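PDB 3OS7: galactose mutarotase-like protein from Clostridium acetobutylicum, which probably binds carbohydrate and may interconvert the anomers of an aldose sugar. Local coordinates for residues F137-E142 with S148-F153; V170-L173 with E177-L180. One frame throughout, in Å; residues are numbered along the deposited sequence. Where two conformers were deposited one is given.

Interaction 1: F137-E142 with S148-F153. With EDO (1,2-ethanediol), chain H.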
loop_
_atom_site.group_PDB
_atom_site.type_symbol
_atom_site.label_atom_id
_atom_site.label_comp_id
_atom_site.label_asym_id
_atom_site.label_seq_id
_atom_site.Cartn_x
_atom_site.Cartn_y
_atom_site.Cartn_z
ATOM N N PHE A 137 -13.751 -2.130 13.835
ATOM C CA PHE A 137 -14.772 -2.896 13.147
ATOM C C PHE A 137 -15.573 -3.633 14.215
ATOM O O PHE A 137 -15.046 -4.528 14.883
ATOM C CB PHE A 137 -14.138 -3.875 12.166
ATOM C CG PHE A 137 -15.140 -4.614 11.296
ATOM C CD1 PHE A 137 -15.817 -3.965 10.269
ATOM C CD2 PHE A 137 -15.354 -5.974 11.454
ATOM C CE1 PHE A 137 -16.695 -4.648 9.463
ATOM C CE2 PHE A 137 -16.240 -6.652 10.648
ATOM C CZ PHE A 137 -16.902 -6.011 9.650
ATOM N N THR A 138 -16.831 -3.243 14.373
ATOM C CA THR A 138 -17.694 -3.787 15.412
ATOM C C THR A 138 -18.843 -4.601 14.851
ATOM O O THR A 138 -19.109 -4.612 13.658
ATOM C CB THR A 138 -18.318 -2.669 16.285
ATOM O OG1 THR A 138 -19.333 -2.005 15.543
ATOM C CG2 THR A 138 -17.274 -1.666 16.731
ATOM N N LYS A 139 -19.534 -5.263 15.768
ATOM C CA LYS A 139 -20.714 -6.045 15.471
ATOM C C LYS A 139 -21.820 -5.203 14.840
ATOM O O LYS A 139 -22.733 -5.754 14.246
ATOM C CB LYS A 139 -21.273 -6.643 16.758
ATOM C CG LYS A 139 -20.454 -7.725 17.376
ATOM C CD LYS A 139 -20.973 -8.052 18.803
ATOM C CE LYS A 139 -20.111 -9.126 19.483
ATOM N NZ LYS A 139 -20.134 -10.409 18.711
ATOM N N GLU A 140 -21.747 -3.878 14.969
ATOM C CA GLU A 140 -22.775 -3.009 14.400
ATOM C C GLU A 140 -22.491 -2.593 12.964
ATOM O O GLU A 140 -23.360 -2.021 12.296
ATOM C CB GLU A 140 -22.980 -1.757 15.275
ATOM C CG GLU A 140 -23.242 -2.019 16.771
ATOM C CD GLU A 140 -24.171 -3.186 17.013
ATOM O OE1 GLU A 140 -25.214 -3.285 16.309
ATOM O OE2 GLU A 140 -23.856 -3.999 17.917
ATOM N N ASN A 141 -21.305 -2.908 12.460
ATOM C CA ASN A 141 -20.943 -2.534 11.100
ATOM C C ASN A 141 -21.813 -3.331 10.132
ATOM O O ASN A 141 -22.081 -4.520 10.349
ATOM C CB ASN A 141 -19.441 -2.790 10.837
ATOM C CG ASN A 141 -18.920 -2.068 9.606
ATOM O OD1 ASN A 141 -19.291 -2.391 8.464
ATOM N ND2 ASN A 141 -18.047 -1.099 9.828
ATOM N N GLU A 142 -22.260 -2.665 9.073
ATOM C CA GLU A 142 -23.101 -3.306 8.069
ATOM C C GLU A 142 -22.400 -4.486 7.386
ATOM O O GLU A 142 -23.050 -5.381 6.857
ATOM C CB GLU A 142 -23.617 -2.285 7.038
ATOM C CG GLU A 142 -22.596 -1.692 6.077
ATOM C CD GLU A 142 -23.270 -0.991 4.898
ATOM O OE1 GLU A 142 -24.360 -0.412 5.091
ATOM O OE2 GLU A 142 -22.719 -1.036 3.781
ATOM N N SER A 148 -17.733 -11.957 10.203
ATOM C CA SER A 148 -18.131 -11.770 11.586
ATOM C C SER A 148 -16.967 -11.924 12.571
ATOM O O SER A 148 -16.977 -12.807 13.450
ATOM C CB SER A 148 -19.284 -12.710 11.944
ATOM O OG SER A 148 -20.376 -12.479 11.069
ATOM N N HIS A 149 -15.994 -11.026 12.439
ATOM C CA HIS A 149 -14.886 -10.922 13.369
ATOM C C HIS A 149 -14.670 -9.464 13.697
ATOM O O HIS A 149 -14.297 -8.684 12.808
ATOM C CB HIS A 149 -13.573 -11.446 12.759
ATOM C CG HIS A 149 -13.633 -12.870 12.301
ATOM N ND1 HIS A 149 -13.421 -13.935 13.145
ATOM C CD2 HIS A 149 -13.863 -13.402 11.079
ATOM C CE1 HIS A 149 -13.531 -15.063 12.463
ATOM N NE2 HIS A 149 -13.829 -14.767 11.209
ATOM N N GLU A 150 -14.886 -9.079 14.954
ATOM C CA GLU A 150 -14.471 -7.758 15.412
ATOM C C GLU A 150 -12.949 -7.619 15.291
ATOM O O GLU A 150 -12.206 -8.570 15.500
ATOM C CB GLU A 150 -14.942 -7.477 16.845
ATOM C CG GLU A 150 -16.476 -7.374 16.936
ATOM C CD GLU A 150 -16.990 -6.810 18.255
ATOM O OE1 GLU A 150 -16.595 -7.319 19.308
ATOM O OE2 GLU A 150 -17.837 -5.878 18.236
ATOM N N PHE A 151 -12.493 -6.447 14.898
ATOM C CA PHE A 151 -11.058 -6.191 14.802
ATOM C C PHE A 151 -10.757 -4.704 14.917
ATOM O O PHE A 151 -11.649 -3.874 14.788
ATOM C CB PHE A 151 -10.458 -6.802 13.506
ATOM C CG PHE A 151 -10.937 -6.166 12.212
ATOM C CD1 PHE A 151 -10.382 -4.988 11.759
ATOM C CD2 PHE A 151 -11.921 -6.785 11.431
ATOM C CE1 PHE A 151 -10.811 -4.409 10.569
ATOM C CE2 PHE A 151 -12.347 -6.235 10.254
ATOM C CZ PHE A 151 -11.769 -5.018 9.819
ATOM N N GLN A 152 -9.495 -4.377 15.190
ATOM C CA GLN A 152 -9.036 -3.007 15.101
ATOM C C GLN A 152 -7.800 -2.984 14.222
ATOM O O GLN A 152 -6.822 -3.673 14.488
ATOM C CB GLN A 152 -8.668 -2.416 16.456
ATOM C CG GLN A 152 -8.267 -0.940 16.400
ATOM C CD GLN A 152 -7.834 -0.411 17.752
ATOM O OE1 GLN A 152 -6.737 -0.727 18.238
ATOM N NE2 GLN A 152 -8.689 0.403 18.364
ATOM N N PHE A 153 -7.858 -2.159 13.190
ATOM C CA PHE A 153 -6.715 -1.818 12.381
ATOM C C PHE A 153 -6.088 -0.512 12.912
ATOM O O PHE A 153 -6.787 0.395 13.388
ATOM C CB PHE A 153 -7.163 -1.620 10.929
ATOM C CG PHE A 153 -6.619 -2.614 9.956
ATOM C CD1 PHE A 153 -5.423 -2.391 9.313
ATOM C CD2 PHE A 153 -7.349 -3.767 9.636
ATOM C CE1 PHE A 153 -4.953 -3.286 8.377
ATOM C CE2 PHE A 153 -6.879 -4.670 8.693
ATOM C CZ PHE A 153 -5.693 -4.432 8.070
HETATM C C1 EDO H . -3.182 -3.760 16.554
HETATM O O1 EDO H . -2.021 -3.068 17.005
HETATM C C2 EDO H . -4.233 -2.755 16.083
HETATM O O2 EDO H . -4.619 -1.870 17.153
#
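Phe137 sets its CB over the centre of the Phe151 ring, 3.5 Å from the centroid and 11° off the ring normal, a clear CH-pi contact. The two rings lie nearly parallel but are slid so far apart that they hardly overlap, their centroids 4.7 Å from each other. What touches is one flank of each: Phe137 CD2 comes to 3.2 Å from Phe151 CE2. Phe137 carries CG opposite its own nitrogen (chi1 -174°), whereas Phe151 tucks CG between its nitrogen and its carbonyl carbon (chi1 67°), which puts its ring under Phe137 CB. His149 O lies in the plane of the Phe137 ring, at its edge, 3.2 Å from CD2.

The backbones hold this pair together as a hydrogen-bonded antiparallel pair at the end of the hairpin made by strands 128-137 and 151-160. Phe137 N gives its hydrogen to Phe151 O at 2.9 Å, and Phe151 N returns one to Phe137 O at 3.2 Å. Beyond Phe137 the chain leaves the sheet in a type I turn from Thr138 to Asn141, where Thr138 OG1 accepts from Glu140 N in an ST turn. Glu150 reaches across to this turn with an extended chain, and its OE2 takes the N-H of Lys139 at 3.1 Å, on the anti side and somewhat out of the carboxylate plane. The Lys139 and Glu150 side chains cross at about a right angle, with CG against OE2.

Phe78 meets Phe151 edge-to-face, and Phe111 packs on Phe137. A 1,2-ethanediol, probably from the crystallisation liquor, gives a hydrogen bond from O2 to Gln152 OE1. Lys139 NZ makes a weak hydrogen bond to Tyr144 OH but stays 4.7 Å from Glu150 OE1, too far for a salt bridge, so the hydrogen bonds between the segments come from peptide N-H groups, with the lysine probably adding a mild long-range attraction.

Interaction 2: V170-L173 with E177-L180; sequences VVNL and EMPL
Apolar contact joins Val170 to Met178 and Leu180, whose side chains meet it between two strands that run roughly antiparallel (157°); the axes of strand segments 170-172 and 178-180 are 8.9 Å apart at closest. No hydrogen bond crosses between the segments; they meet through side chains. Val170 uses both methyls: CG1 packs against Leu180 CD1 at 3.5 Å, while CG2 is 4.1 Å from CE of Met178, a selenomethionine here. The Met178 chain runs extended as far as SE and then turns (chi3 90°), which brings CE round toward the valine.

The polar member is Asn172, which slides past Met178 in the opposite direction. Its amide lies alongside the start of that chain, ND2 3.5 Å from Met178 CB, with OD1 looser, 3.9 Å from the same CB. This is packing only, since the amide spends its hydrogen bonds on other partners: ND2 on the carbonyls of Glu176 and Leu324, OD1 on Ser174 OG. Three bonds thus fix the rotation of a buried amide, two of them to the short connection between the segments.

In the fold, the contact packs the end of strand 163-172 against the start of strand 178-189. Strand 163-172 is paired edge to edge with 151-160 and 329-340, Phe151 from the former touches Met178, and Leu324 of strand 322-324 covers both Met178 and Leu180.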
loop_
_atom_site.group_PDB
_atom_site.type_symbol
_atom_site.label_atom_id
_atom_site.label_comp_id
_atom_site.label_asym_id
_atom_site.label_seq_id
_atom_site.Cartn_x
_atom_site.Cartn_y
_atom_site.Cartn_z
ATOM N N VAL A 170 -3.018 -5.051 12.861
ATOM C CA VAL A 170 -4.384 -5.414 13.078
ATOM C C VAL A 170 -4.413 -6.443 14.198
ATOM O O VAL A 170 -3.482 -7.237 14.325
ATOM C CB VAL A 170 -5.068 -5.943 11.801
ATOM C CG1 VAL A 170 -4.299 -7.065 11.192
ATOM C CG2 VAL A 170 -6.475 -6.348 12.110
ATOM N N VAL A 171 -5.463 -6.381 15.017
ATOM C CA VAL A 171 -5.659 -7.309 16.127
ATOM C C VAL A 171 -7.054 -7.921 15.961
ATOM O O VAL A 171 -8.011 -7.227 15.670
ATOM C CB VAL A 171 -5.474 -6.644 17.521
ATOM C CG1 VAL A 171 -6.369 -5.448 17.723
ATOM C CG2 VAL A 171 -5.736 -7.668 18.624
ATOM N N ASN A 172 -7.128 -9.238 16.094
ATOM C CA ASN A 172 -8.371 -9.971 16.040
ATOM C C ASN A 172 -9.029 -9.837 17.409
ATOM O O ASN A 172 -8.474 -10.317 18.391
ATOM C CB ASN A 172 -8.073 -11.431 15.712
ATOM C CG ASN A 172 -9.301 -12.314 15.736
ATOM O OD1 ASN A 172 -10.447 -11.846 15.775
ATOM N ND2 ASN A 172 -9.063 -13.621 15.714
ATOM N N LEU A 173 -10.172 -9.158 17.463
ATOM C CA LEU A 173 -10.915 -8.951 18.708
ATOM C C LEU A 173 -12.096 -9.932 18.852
ATOM O O LEU A 173 -12.941 -9.780 19.741
ATOM C CB LEU A 173 -11.384 -7.490 18.797
ATOM C CG LEU A 173 -10.244 -6.438 18.836
ATOM C CD1 LEU A 173 -10.761 -4.980 18.740
ATOM C CD2 LEU A 173 -9.323 -6.641 20.076
ATOM N N GLU A 177 -10.776 -17.808 14.980
ATOM C CA GLU A 177 -9.653 -17.607 14.080
ATOM C C GLU A 177 -10.052 -16.702 12.904
ATOM O O GLU A 177 -11.031 -16.980 12.243
ATOM C CB GLU A 177 -9.240 -18.978 13.553
ATOM C CG GLU A 177 -7.845 -19.066 13.080
ATOM C CD GLU A 177 -7.523 -20.393 12.414
ATOM O OE1 GLU A 177 -8.420 -21.265 12.252
ATOM O OE2 GLU A 177 -6.355 -20.554 12.037
HETATM N N MSE A 178 -9.276 -15.645 12.653
HETATM C CA MSE A 178 -9.599 -14.633 11.654
HETATM C C MSE A 178 -8.656 -14.734 10.447
HETATM O O MSE A 178 -7.447 -14.635 10.591
HETATM C CB MSE A 178 -9.478 -13.242 12.245
HETATM C CG MSE A 178 -10.037 -12.148 11.357
HETATM SE SE MSE A 178 -9.650 -10.388 11.987
HETATM C CE MSE A 178 -7.976 -10.037 11.117
ATOM N N PRO A 179 -9.217 -14.902 9.247
ATOM C CA PRO A 179 -8.379 -14.852 8.034
ATOM C C PRO A 179 -7.667 -13.523 7.909
ATOM O O PRO A 179 -8.250 -12.480 8.226
ATOM C CB PRO A 179 -9.413 -14.958 6.900
ATOM C CG PRO A 179 -10.611 -15.611 7.550
ATOM C CD PRO A 179 -10.628 -15.147 8.946
ATOM N N LEU A 180 -6.443 -13.530 7.389
ATOM C CA LEU A 180 -5.660 -12.311 7.321
ATOM C C LEU A 180 -4.838 -12.254 6.035
ATOM O O LEU A 180 -4.036 -13.151 5.744
ATOM C CB LEU A 180 -4.681 -12.259 8.493
ATOM C CG LEU A 180 -3.749 -11.044 8.549
ATOM C CD1 LEU A 180 -4.492 -9.802 8.979
ATOM C CD2 LEU A 180 -2.632 -11.365 9.507
#

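Overall arrangement
The two contacts come in series along the chain, interaction 1 closing before interaction 2 opens, and their centres are 10 Å apart on one side of the molecule. They share the pairing of neighbouring strands 151-160 and 163-172: Glu150 O probably accepts from Leu173 N at 2.9 Å, and Gln152 O from Val171 N at 3.1 Å. His149 CE1 also packs 3.2 Å from Glu177 O. Successive antiparallel strands 128-137, 151-160 and 163-172 are thus hydrogen-bonded in succession, and the start of strand 178-189 packs against the end of 163-172 and, through His149 and Phe151, against the start of 151-160, a local piece of the beta-sandwich architecture of the galactose mutarotase family.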